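Side-chain contacts in walker-type atpase (Pyrococcus abyssi, PDB 2QEN), which probably binds and hydrolyses ATP as a Walker-type P-loop ATPase, although its biological role remains unknown: residues Y304-K308 / G309-P313; I287-A290 / I291-Y295; E314-L317 / Y318-E322. The protein carries 1 engineered substitution. All blocks are in the same frame, centred on the assembly; numbering follows the deposited sequence.

Interaction 1: Y304-K308 / G309-P313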
# COMPACT_ATOMS: atom_id res chain seq x y z
N TYR A 304 12.68 18.20 -23.66
CA TYR A 304 13.82 17.37 -23.23
C TYR A 304 13.81 16.04 -23.97
O TYR A 304 14.81 15.63 -24.58
CB TYR A 304 13.80 17.14 -21.72
CG TYR A 304 14.95 16.29 -21.21
CD1 TYR A 304 16.28 16.76 -21.27
CD2 TYR A 304 14.72 15.02 -20.68
CE1 TYR A 304 17.34 15.97 -20.81
CE2 TYR A 304 15.76 14.22 -20.22
CZ TYR A 304 17.06 14.71 -20.27
OH TYR A 304 18.09 13.92 -19.82
N LEU A 305 12.65 15.39 -23.94
CA LEU A 305 12.46 14.12 -24.60
C LEU A 305 12.50 14.20 -26.13
O LEU A 305 12.97 13.27 -26.77
CB LEU A 305 11.17 13.44 -24.11
CG LEU A 305 11.14 13.09 -22.62
CD1 LEU A 305 9.82 12.41 -22.24
CD2 LEU A 305 12.36 12.22 -22.21
N ALA A 306 11.99 15.29 -26.70
CA ALA A 306 12.06 15.50 -28.16
C ALA A 306 13.51 15.52 -28.60
O ALA A 306 13.88 14.94 -29.62
CB ALA A 306 11.37 16.82 -28.55
N VAL A 307 14.33 16.19 -27.80
CA VAL A 307 15.73 16.40 -28.04
C VAL A 307 16.53 15.09 -27.88
O VAL A 307 17.50 14.86 -28.61
CB VAL A 307 16.22 17.55 -27.09
CG1 VAL A 307 17.65 17.34 -26.58
CG2 VAL A 307 16.00 18.92 -27.75
N LYS A 308 16.10 14.25 -26.95
CA LYS A 308 16.73 12.94 -26.71
C LYS A 308 16.23 11.86 -27.68
O LYS A 308 16.65 10.70 -27.59
CB LYS A 308 16.51 12.47 -25.27
CG LYS A 308 17.05 13.41 -24.18
CD LYS A 308 18.54 13.22 -23.89
CE LYS A 308 18.88 11.79 -23.45
NZ LYS A 308 17.98 11.28 -22.38
N GLY A 309 15.34 12.22 -28.61
CA GLY A 309 14.90 11.29 -29.65
C GLY A 309 13.40 11.11 -29.81
O GLY A 309 12.90 11.03 -30.94
N THR A 310 12.67 11.05 -28.71
CA THR A 310 11.23 10.79 -28.80
C THR A 310 10.34 12.03 -28.59
O THR A 310 10.21 12.54 -27.48
CB THR A 310 10.78 9.64 -27.87
OG1 THR A 310 11.48 8.44 -28.22
CG2 THR A 310 9.28 9.39 -28.03
N LYS A 311 9.76 12.50 -29.69
CA LYS A 311 8.71 13.52 -29.65
C LYS A 311 7.39 12.86 -29.24
O LYS A 311 6.88 11.97 -29.94
CB LYS A 311 8.57 14.20 -31.02
CG LYS A 311 9.63 15.26 -31.31
CD LYS A 311 9.37 15.97 -32.66
CE LYS A 311 10.33 17.14 -32.90
NZ LYS A 311 9.92 17.95 -34.10
N ILE A 312 6.84 13.29 -28.11
CA ILE A 312 5.57 12.76 -27.61
C ILE A 312 4.44 13.76 -27.92
O ILE A 312 4.51 14.91 -27.51
CB ILE A 312 5.62 12.49 -26.08
CG1 ILE A 312 6.90 11.72 -25.70
CG2 ILE A 312 4.37 11.75 -25.61
CD1 ILE A 312 6.97 11.32 -24.23
N PRO A 313 3.40 13.31 -28.66
CA PRO A 313 2.23 14.17 -28.88
C PRO A 313 1.59 14.61 -27.57
O PRO A 313 1.64 13.89 -26.56
CB PRO A 313 1.26 13.26 -29.65
CG PRO A 313 2.11 12.22 -30.28
CD PRO A 313 3.26 12.00 -29.32

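Interaction 2: I287-A290 / I291-Y295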
# COMPACT_ATOMS: atom_id res chain seq x y z
N ILE A 287 10.02 9.86 -18.90
CA ILE A 287 9.35 10.99 -18.27
C ILE A 287 9.78 11.13 -16.81
O ILE A 287 10.06 12.22 -16.33
CB ILE A 287 7.81 10.88 -18.40
CG1 ILE A 287 7.37 11.00 -19.87
CG2 ILE A 287 7.10 11.92 -17.54
CD1 ILE A 287 5.88 10.71 -20.13
N LEU A 288 9.84 10.00 -16.12
CA LEU A 288 10.29 9.89 -14.74
C LEU A 288 11.72 10.39 -14.56
O LEU A 288 11.99 11.22 -13.69
CB LEU A 288 10.16 8.43 -14.30
CG LEU A 288 9.05 8.01 -13.32
CD1 LEU A 288 7.91 9.00 -13.14
CD2 LEU A 288 8.52 6.61 -13.55
N ARG A 289 12.63 9.91 -15.41
CA ARG A 289 14.00 10.40 -15.36
C ARG A 289 14.11 11.91 -15.61
O ARG A 289 14.79 12.61 -14.86
CB ARG A 289 14.91 9.60 -16.29
CG ARG A 289 16.37 9.82 -15.99
CD ARG A 289 17.24 8.76 -16.63
NE ARG A 289 17.30 7.53 -15.84
CZ ARG A 289 16.81 6.36 -16.24
NH1 ARG A 289 16.20 6.24 -17.41
NH2 ARG A 289 16.93 5.29 -15.45
N ALA A 290 13.41 12.41 -16.63
CA ALA A 290 13.35 13.83 -16.92
C ALA A 290 12.96 14.67 -15.68
O ALA A 290 13.66 15.62 -15.34
CB ALA A 290 12.36 14.11 -18.10
N ILE A 291 11.85 14.32 -15.04
CA ILE A 291 11.36 14.98 -13.82
C ILE A 291 12.41 14.95 -12.70
O ILE A 291 12.72 16.00 -12.12
CB ILE A 291 10.01 14.38 -13.33
CG1 ILE A 291 8.92 14.62 -14.40
CG2 ILE A 291 9.57 14.96 -11.94
CD1 ILE A 291 7.61 13.89 -14.17
N ALA A 292 12.97 13.78 -12.43
CA ALA A 292 14.07 13.62 -11.48
C ALA A 292 15.27 14.53 -11.75
O ALA A 292 15.96 14.94 -10.81
CB ALA A 292 14.53 12.12 -11.43
N LEU A 293 15.53 14.83 -13.03
CA LEU A 293 16.64 15.71 -13.41
C LEU A 293 16.26 17.21 -13.41
O LEU A 293 17.07 18.04 -13.81
CB LEU A 293 17.22 15.32 -14.79
CG LEU A 293 17.88 13.94 -14.99
CD1 LEU A 293 18.07 13.68 -16.47
CD2 LEU A 293 19.21 13.85 -14.29
N GLY A 294 15.04 17.54 -13.00
CA GLY A 294 14.58 18.92 -12.95
C GLY A 294 13.80 19.43 -14.15
O GLY A 294 13.47 20.60 -14.22
N TYR A 295 13.52 18.56 -15.11
CA TYR A 295 12.59 18.93 -16.18
C TYR A 295 11.18 18.57 -15.66
O TYR A 295 10.67 17.50 -15.91
CB TYR A 295 12.96 18.27 -17.51
CG TYR A 295 14.41 18.51 -17.93
CD1 TYR A 295 14.76 19.66 -18.62
CD2 TYR A 295 15.42 17.61 -17.61
CE1 TYR A 295 16.06 19.90 -18.99
CE2 TYR A 295 16.76 17.85 -17.97
CZ TYR A 295 17.06 19.00 -18.67
OH TYR A 295 18.35 19.28 -19.06

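Interaction 3: E314-L317 / Y318-E322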
# COMPACT_ATOMS: atom_id res chain seq x y z
N GLU A 314 0.97 15.79 -27.60
CA GLU A 314 0.38 16.44 -26.44
C GLU A 314 -0.71 15.63 -25.73
O GLU A 314 -0.68 15.51 -24.49
CB GLU A 314 -0.13 17.84 -26.85
CG GLU A 314 0.11 18.90 -25.80
CD GLU A 314 0.91 20.08 -26.31
OE1 GLU A 314 0.46 20.72 -27.29
OE2 GLU A 314 1.99 20.37 -25.74
N PRO A 315 -1.69 15.06 -26.49
CA PRO A 315 -2.63 14.13 -25.86
C PRO A 315 -1.98 12.88 -25.22
O PRO A 315 -2.41 12.46 -24.16
CB PRO A 315 -3.57 13.75 -27.02
CG PRO A 315 -3.46 14.92 -27.99
CD PRO A 315 -2.02 15.30 -27.91
N ARG A 316 -0.96 12.31 -25.86
CA ARG A 316 -0.22 11.18 -25.27
C ARG A 316 0.50 11.57 -23.99
O ARG A 316 0.39 10.87 -22.97
CB ARG A 316 0.80 10.61 -26.26
CG ARG A 316 0.55 9.19 -26.67
CD ARG A 316 0.88 8.20 -25.54
NE ARG A 316 2.17 7.54 -25.75
CZ ARG A 316 2.46 6.30 -25.35
NH1 ARG A 316 1.55 5.56 -24.72
NH2 ARG A 316 3.66 5.78 -25.59
N LEU A 317 1.22 12.68 -24.04
CA LEU A 317 1.92 13.19 -22.87
C LEU A 317 0.98 13.38 -21.68
O LEU A 317 1.33 13.04 -20.55
CB LEU A 317 2.71 14.47 -23.18
CG LEU A 317 3.52 15.01 -21.96
CD1 LEU A 317 4.51 13.96 -21.45
CD2 LEU A 317 4.21 16.35 -22.27
N TYR A 318 -0.21 13.92 -21.95
CA TYR A 318 -1.20 14.16 -20.91
C TYR A 318 -1.64 12.84 -20.27
O TYR A 318 -1.70 12.74 -19.03
CB TYR A 318 -2.43 14.92 -21.45
CG TYR A 318 -3.50 15.15 -20.40
CD1 TYR A 318 -3.47 16.28 -19.57
CD2 TYR A 318 -4.53 14.24 -20.22
CE1 TYR A 318 -4.45 16.49 -18.59
CE2 TYR A 318 -5.51 14.43 -19.24
CZ TYR A 318 -5.46 15.56 -18.42
OH TYR A 318 -6.45 15.76 -17.46
N ALA A 319 -1.93 11.85 -21.11
CA ALA A 319 -2.34 10.52 -20.65
C ALA A 319 -1.23 9.85 -19.82
O ALA A 319 -1.48 9.34 -18.74
CB ALA A 319 -2.76 9.65 -21.83
N LEU A 320 -0.00 9.90 -20.33
CA LEU A 320 1.16 9.32 -19.64
C LEU A 320 1.37 9.92 -18.24
O LEU A 320 1.57 9.18 -17.28
CB LEU A 320 2.45 9.47 -20.48
CG LEU A 320 2.52 8.69 -21.80
CD1 LEU A 320 3.63 9.17 -22.72
CD2 LEU A 320 2.63 7.19 -21.58
N LEU A 321 1.32 11.25 -18.15
CA LEU A 321 1.50 11.95 -16.88
C LEU A 321 0.35 11.67 -15.89
O LEU A 321 0.58 11.47 -14.69
CB LEU A 321 1.65 13.45 -17.12
CG LEU A 321 3.02 13.94 -17.57
CD1 LEU A 321 2.87 15.36 -18.12
CD2 LEU A 321 4.05 13.89 -16.42
N GLU A 322 -0.87 11.65 -16.41
CA GLU A 322 -2.05 11.29 -15.61
C GLU A 322 -1.95 9.88 -15.02
O GLU A 322 -2.26 9.68 -13.84
CB GLU A 322 -3.33 11.47 -16.41
CG GLU A 322 -4.00 12.88 -16.32
CD GLU A 322 -3.06 14.04 -15.92
OE1 GLU A 322 -2.23 14.52 -16.75
OE2 GLU A 322 -3.20 14.51 -14.77

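Interaction 1: Y304-K308 / G309-P313
L305 and I312 meet through a single pair of methyl groups, CD1 of each, 3.6 Å apart, and the two side chains run at a slant to one another. This is the compact side of a turn that carries the chain from helix 298-307 to helix 314-326. The leucine's CG lies opposite its carbonyl carbon (chi1 -62°), and the tip continues inward to rest on I287 of helix 282-292. From the other bank, I312 reaches L317 and L320, so one isoleucine joins the linker to the following helix. Between the two sides the backbone closes the helix: K308 N bonds to Y304 O at 3.0 Å, and G309 N donates to A306 O at 3.2 Å. G309 has a positive phi (127°), where a beta carbon would collide with the carbonyl oxygen of K308. The outer side is looser. A306 CB touches K311 CG at 3.6 Å, but beyond this the lysine chain is extended and its amine leads away from the helix. K308 behaves differently: with CG beside its backbone N (chi1 -59°), it sets CG over the centre of the Y304 ring, 4.1 Å above its plane, and the chain then bends at each later torsion. T310 directs its side chain away from the helix end and leans on R283. Tight apolar joint inside, solvent-side lysines outside: the helix stops in a Schellman motif at G309, and P313 then occupies the N-cap position of the next helix, an arrangement consistent with the turn of a helix-turn-helix in a winged-helix domain.

Interaction 2: I287-A290 / I291-Y295
I287 and I291, one helical turn apart, touch where CG2 of the first meets CD1 of the second at 3.9 Å. I291 keeps CG1 opposite its carbonyl carbon (chi1 -63°), which lays that branch along the turn with CG1 3.3 Å from I287 O; its N donates to the same oxygen almost straight, at 171°. Further out, the isoleucine packs on I301 and on Y337 and I339 of strand 336-339, in the hairpin that probably forms the wing. A292 follows with N bonded to L288 O at 3.0 Å, while its own carbonyl oxygen accepts from R349 NH1. L293 N binds R289 O and, weakly, A290 O; L293 CG lies 3.4 Å from R289 O. The R289 side chain leads elsewhere, its NE bonded to L348 O. G294 then leaves the helix with positive phi (95°), and the Schellman motif it forms ends helix 282-292, the first helix of the predicted winged helix-turn-helix domain. G294 N returns to I291 O at 2.9 Å. Y295 N bonds to A290 O at 3.0 Å. That oxygen also sits at the edge of the tyrosine ring, near its plane and 3.5 Å from CD2, while the ring stacks with Y304 of helix 298-307.

Interaction 3: E314-L317 / Y318-E322
Helix 314-326 occupies the place of the recognition helix in the predicted winged helix-turn-helix domain, and its first two turns bring R316 against L320 and L317 against L321. Whether this helix meets DNA here is not established, but its sides differ clearly. The backbone runs in regular alpha-helical bonds, the straightest from L320 N to R316 O, 2.8 Å and 170° at the hydrogen. R316, exposed itself, first points away, then bends at chi2 (-73°) and again at chi3, bringing its guanidinium against the buried L320. L320 CD2 lies over one face of that group, displaced from its centre toward the rim and 3.7 Å from NH1, while CD1 is equally close to NE. At its far end the arginine has a weak hydrogen bond from NH2 to S281 OG. Shortening L320 to an alanine is likely to leave this guanidinium face without its apolar neighbour and to open a gap beside Y284, I287 and I312. E314 sends OE2 to W298 NE1, tying the start of the helix to helix 298-307. Y318, whose side chain touches W298, has E322 OE1 3.4 Å above one ring face, offset toward the rim; E322 OE2 forms a salt bridge with K325 NZ. Farther round the helix, L317, also buried, swings CG opposite its backbone N (chi1 -178°), directing its tip toward I287, W298 and I301. Within the helix, that same CG touches L321 CD1 at 3.9 Å, and L321 CD1 also lies 3.7 Å from L317 O.

The three contacts lie within one predicted winged-helix domain and show how chemistry follows depth. Interaction 2 has the largest share of buried residues, interaction 3 is buried along one flank only, and interaction 1 is mainly at the surface. Both 287-295 and 304-313 end a helix with a glycine of positive phi, whereas 314-322 starts a helix whose backbone bonds continue unbroken. All three share one hydrophobic centre: I287 touches L305 of interaction 1 and L317, L320 and L321 of interaction 3. Charged groups gather at the periphery: lysines in interaction 1, an arginine bonded to a backbone carbonyl near the C-terminus in interaction 2, and an arginine laid over leucine in interaction 3.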